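Local coordinates for protein class D beta-lactamase (Fusobacterium nucleatum subsp. polymorphum, PDB 4IED) that probably hydrolyses beta-lactam antibiotics such as penicillins to substituted beta-amino acids, as a member of the class D serine beta-lactamases, at residues A[233-236]-A[237-240]. Sequence-based numbering, arbitrary orientation.
Sequences SKFL and PKRE
Phe235 and Lys238 bracket a type I beta turn, closed by a 3.0 Å hydrogen bond from Lys238 N to Phe235 O, through which a 3-10 segment (233-235) passes into helix 238-249 of the beta-lactamase fold. This surface turn follows strand 221-229 of the antiparallel sheet. Pro237 takes the third position (i+2) of the turn: its ring restricts phi to the range a helix needs, and where the chain is entering the helix a missing N-H costs little. Pro237 CD lies 3.3 Å from Lys234 O, so the ring packs back on the 3-10 segment.

On one side of the turn, Lys238, in one of its two modelled conformers, runs alongside Phe235 and bends at its second torsion (chi2 -100°), which carries CE over the middle of the phenyl face. In this CH-pi contact Lys238 CE is 3.8 Å from the centroid of the Phe235 ring. Lys238 NZ lies farther out, 4.8 Å from the centroid of the Phe235 ring, yet still over the face, adding a cation-pi interaction. Here the lysine offers the ring both its last methylene, CE, and its charged end, though the pairing is probably not permanent.

Leu236 and Arg239 form a second pair. The arginine bends at chi3 (-70°), turning its guanidinium back toward the leucine; Leu236 CD2 sits over the centre of one flat face, 3.7 Å from Arg239 NH1. Leu236 also packs on Trp199 of strand 192-200, while Arg239 touches Phe211 of strand 208-216, joining the turn to the sheet.

Leu236 O is gripped from opposite faces of its carbonyl plane by Arg239 N and by Arg239 NE, the latter at 3.0 Å with a bent N-H...O angle of 136°. A water donates a further bond to Leu236 O at 2.8 Å and accepts one from Glu240 N at 3.0 Å, bridging the Leu236 carbonyl to the Glu240 amide.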
loop_
_atom_site.group_PDB
_atom_site.type_symbol
_atom_site.label_atom_id
_atom_site.label_comp_id
_atom_site.label_asym_id
_atom_site.label_seq_id
_atom_site.Cartn_x
_atom_site.Cartn_y
_atom_site.Cartn_z
ATOM N N SER A 233 -9.824 -13.234 -8.956
ATOM C CA SER A 233 -10.361 -12.223 -8.029
ATOM C C SER A 233 -11.139 -12.795 -6.836
ATOM O O SER A 233 -11.172 -12.248 -5.684
ATOM C CB SER A 233 -11.203 -11.259 -8.860
ATOM O OG SER A 233 -12.407 -11.849 -9.300
ATOM N N LYS A 234 -11.656 -14.002 -6.995
ATOM C CA LYS A 234 -12.295 -14.699 -5.894
ATOM C C LYS A 234 -11.366 -14.846 -4.648
ATOM O O LYS A 234 -11.883 -14.974 -3.521
ATOM C CB LYS A 234 -12.816 -16.090 -6.336
ATOM C CG LYS A 234 -14.133 -16.002 -7.104
ATOM C CD LYS A 234 -14.139 -16.217 -8.615
ATOM C CE LYS A 234 -14.148 -17.650 -9.212
ATOM N NZ LYS A 234 -15.302 -18.615 -9.720
ATOM N N PHE A 235 -10.055 -14.899 -4.834
ATOM C CA PHE A 235 -9.083 -15.114 -3.714
ATOM C C PHE A 235 -8.474 -13.829 -3.241
ATOM O O PHE A 235 -7.749 -13.895 -2.277
ATOM C CB PHE A 235 -7.971 -16.121 -4.150
ATOM C CG PHE A 235 -8.275 -17.600 -3.815
ATOM C CD1 PHE A 235 -9.575 -18.094 -3.505
ATOM C CD2 PHE A 235 -7.212 -18.448 -3.685
ATOM C CE1 PHE A 235 -9.769 -19.424 -3.141
ATOM C CE2 PHE A 235 -7.416 -19.815 -3.358
ATOM C CZ PHE A 235 -8.671 -20.261 -3.086
ATOM N N LEU A 236 -8.891 -12.706 -3.799
ATOM C CA LEU A 236 -8.348 -11.448 -3.263
ATOM C C LEU A 236 -8.662 -11.207 -1.749
ATOM O O LEU A 236 -7.851 -10.632 -1.080
ATOM C CB LEU A 236 -8.846 -10.276 -4.103
ATOM C CG LEU A 236 -8.242 -10.214 -5.507
ATOM C CD1 LEU A 236 -8.928 -9.146 -6.336
ATOM C CD2 LEU A 236 -6.749 -9.827 -5.391
ATOM N N PRO A 237 -9.808 -11.688 -1.209
ATOM C CA PRO A 237 -10.068 -11.463 0.210
ATOM C C PRO A 237 -9.014 -12.086 1.100
ATOM O O PRO A 237 -8.887 -11.733 2.279
ATOM C CB PRO A 237 -11.419 -12.139 0.383
ATOM C CG PRO A 237 -12.125 -11.936 -0.938
ATOM C CD PRO A 237 -11.009 -12.201 -1.959
ATOM N N LYS A 238 -8.270 -13.077 0.590
ATOM C CA LYS A 238 -7.275 -13.783 1.405
ATOM C C LYS A 238 -6.149 -12.861 1.873
ATOM O O LYS A 238 -5.521 -13.169 2.877
ATOM C CB LYS A 238 -6.634 -14.953 0.616
ATOM C CG LYS A 238 -7.574 -16.103 0.145
ATOM C CD LYS A 238 -7.594 -17.354 0.966
ATOM C CE LYS A 238 -8.394 -18.513 0.298
ATOM N NZ LYS A 238 -8.823 -19.564 1.300
ATOM N N ARG A 239 -5.828 -11.824 1.120
ATOM C CA ARG A 239 -4.729 -10.867 1.537
ATOM C C ARG A 239 -5.002 -10.369 2.932
ATOM O O ARG A 239 -4.170 -10.553 3.844
ATOM C CB ARG A 239 -4.647 -9.739 0.590
ATOM C CG ARG A 239 -4.494 -10.115 -0.894
ATOM C CD ARG A 239 -4.612 -8.907 -1.762
ATOM N NE ARG A 239 -6.008 -8.403 -1.753
ATOM C CZ ARG A 239 -6.516 -7.434 -2.509
ATOM N NH1 ARG A 239 -5.746 -6.854 -3.434
ATOM N NH2 ARG A 239 -7.779 -7.124 -2.410
ATOM N N GLU A 240 -6.195 -9.729 3.124
ATOM C CA GLU A 240 -6.554 -9.147 4.427
ATOM C C GLU A 240 -6.931 -10.280 5.414
ATOM O O GLU A 240 -6.635 -10.123 6.605
ATOM C CB GLU A 240 -7.686 -8.228 4.213
ATOM C CG GLU A 240 -8.106 -7.594 5.551
ATOM C CD GLU A 240 -8.931 -6.333 5.362
ATOM O OE1 GLU A 240 -9.374 -5.757 6.423
ATOM O OE2 GLU A 240 -9.199 -5.826 4.279
HETATM O O HOH W 1 -7.820 -8.652 0.884
#